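Local coordinates for protein isocitrate dehydrogenase [NAD] subunit 1 (PDB 3BLX) that oxidatively decarboxylates isocitrate to 2-oxoglutarate with NAD+ in the citric acid cycle, as one of two subunit types of an allosteric mitochondrial octamer, and also binds RNA, at residues L297-H301 against L302-E306. Sequence-based numbering, arbitrary orientation.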
loop_
_atom_site.group_PDB
_atom_site.type_symbol
_atom_site.label_atom_id
_atom_site.label_comp_id
_atom_site.label_asym_id
_atom_site.label_seq_id
_atom_site.Cartn_x
_atom_site.Cartn_y
_atom_site.Cartn_z
ATOM N N LEU E 297 21.818 11.127 -24.418
ATOM C CA LEU E 297 21.694 10.316 -23.202
ATOM C C LEU E 297 20.285 9.755 -23.108
ATOM O O LEU E 297 20.091 8.600 -22.759
ATOM C CB LEU E 297 22.000 11.130 -21.955
ATOM C CG LEU E 297 23.464 11.507 -21.742
ATOM C CD1 LEU E 297 23.672 12.236 -20.412
ATOM C CD2 LEU E 297 24.306 10.264 -21.775
ATOM N N MET E 298 19.304 10.582 -23.425
ATOM C CA MET E 298 17.908 10.165 -23.441
ATOM C C MET E 298 17.655 9.077 -24.489
ATOM O O MET E 298 16.966 8.103 -24.222
ATOM C CB MET E 298 16.977 11.361 -23.657
ATOM C CG MET E 298 15.538 10.994 -23.567
ATOM S SD MET E 298 14.463 12.296 -24.144
ATOM C CE MET E 298 14.917 12.340 -25.890
ATOM N N LEU E 299 18.220 9.238 -25.679
ATOM C CA LEU E 299 18.078 8.236 -26.727
ATOM C C LEU E 299 18.628 6.878 -26.261
ATOM O O LEU E 299 17.950 5.855 -26.385
ATOM C CB LEU E 299 18.773 8.702 -28.009
ATOM C CG LEU E 299 18.088 9.856 -28.757
ATOM C CD1 LEU E 299 18.948 10.335 -29.898
ATOM C CD2 LEU E 299 16.696 9.490 -29.258
ATOM N N ASN E 300 19.848 6.879 -25.732
ATOM C CA ASN E 300 20.448 5.690 -25.137
ATOM C C ASN E 300 19.490 4.999 -24.171
ATOM O O ASN E 300 19.266 3.799 -24.241
ATOM C CB ASN E 300 21.726 6.049 -24.375
ATOM C CG ASN E 300 22.922 6.299 -25.299
ATOM O OD1 ASN E 300 22.909 5.941 -26.481
ATOM N ND2 ASN E 300 23.967 6.904 -24.751
ATOM N N HIS E 301 18.925 5.781 -23.269
ATOM C CA HIS E 301 18.023 5.273 -22.267
ATOM C C HIS E 301 16.744 4.668 -22.858
ATOM O O HIS E 301 16.201 3.691 -22.344
ATOM C CB HIS E 301 17.643 6.410 -21.334
ATOM C CG HIS E 301 17.096 5.952 -20.026
ATOM N ND1 HIS E 301 15.751 5.988 -19.733
ATOM C CD2 HIS E 301 17.716 5.461 -18.919
ATOM C CE1 HIS E 301 15.554 5.527 -18.508
ATOM N NE2 HIS E 301 16.732 5.216 -17.987
ATOM N N LEU E 302 16.239 5.269 -23.928
ATOM C CA LEU E 302 15.030 4.771 -24.564
ATOM C C LEU E 302 15.286 3.516 -25.386
ATOM O O LEU E 302 14.351 2.922 -25.910
ATOM C CB LEU E 302 14.455 5.845 -25.454
ATOM C CG LEU E 302 13.782 6.949 -24.676
ATOM C CD1 LEU E 302 13.370 8.056 -25.622
ATOM C CD2 LEU E 302 12.574 6.376 -23.976
ATOM N N GLY E 303 16.558 3.130 -25.512
ATOM C CA GLY E 303 16.962 1.988 -26.312
ATOM C C GLY E 303 17.179 2.260 -27.790
ATOM O O GLY E 303 17.514 1.343 -28.552
ATOM N N LEU E 304 16.958 3.508 -28.207
ATOM C CA LEU E 304 17.279 3.914 -29.558
ATOM C C LEU E 304 18.793 3.828 -29.658
ATOM O O LEU E 304 19.347 2.735 -29.661
ATOM C CB LEU E 304 16.731 5.295 -29.827
ATOM C CG LEU E 304 15.189 5.258 -29.757
ATOM C CD1 LEU E 304 14.565 6.626 -29.999
ATOM C CD2 LEU E 304 14.576 4.219 -30.720
ATOM N N ASN E 305 19.479 4.948 -29.730
ATOM C CA ASN E 305 20.944 4.930 -29.581
ATOM C C ASN E 305 21.824 4.512 -30.786
ATOM O O ASN E 305 23.031 4.738 -30.797
ATOM C CB ASN E 305 21.377 4.269 -28.245
ATOM C CG ASN E 305 21.548 2.773 -28.337
ATOM O OD1 ASN E 305 21.977 2.255 -29.363
ATOM N ND2 ASN E 305 21.232 2.064 -27.250
ATOM N N GLU E 306 21.225 3.922 -31.803
ATOM C CA GLU E 306 21.853 3.944 -33.107
ATOM C C GLU E 306 21.750 5.410 -33.486
ATOM O O GLU E 306 22.751 6.039 -33.826
ATOM C CB GLU E 306 21.088 3.078 -34.102
ATOM C CG GLU E 306 20.750 1.660 -33.588
ATOM C CD GLU E 306 19.443 1.576 -32.760
ATOM O OE1 GLU E 306 18.545 2.452 -32.910
ATOM O OE2 GLU E 306 19.310 0.614 -31.966
#
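Met298 and Leu302, one helical turn apart, run side by side in the same direction, CG of Met298 lying 4.2 Å from CD1 of Leu302. Their backbones are joined as well: Leu302 N donates to Met298 O over 2.9 Å, with the donor tilted 18° from the carbonyl plane. A second apolar pair bridges the turn itself, where the two leucines meet obliquely through single methyls, Leu299 CD2 to Leu304 CD1 at 3.6 Å. With CG of Leu304 beside its backbone N and anti to the carbonyl carbon (chi1 -64°), CD1 is carried to that methyl of Leu299; Leu304 CB rests 3.7 Å from Leu299 O. The backbone evidence identifies a Schellman motif closing helix 289-302, and the methyl contact is the apolar C3–C'' interaction that accompanies it. Gly303 has a positive phi of 85°, a conformation in which a beta carbon would collide with the carbonyl oxygen of Leu302. In the 5→2 pair Gly303 N reaches Asn300 O at 3.1 Å from well above the carbonyl plane, and in the 6→1 pair Leu304 N makes a weak bond, also 3.1 Å, to Leu299 O. Beyond the glycine, Asn305 occupies the N-cap position of helix 306-320 without a capping bond from its side chain; its carbonyl oxygen is hydrogen-bonded to Thr309 OG1. Replacing Leu302 with an alanine removes CD1 and the rest of the isobutyl group, which would probably leave a gap beside Met298 CG and against Ile75. Farther out, Ile75 of strand 75-80 touches both Met298 and Leu302, Phe40 of helix 27-42 packs on Met298 and Leu299, and Ala308 and Ile311 of helix 306-320 receive Leu299.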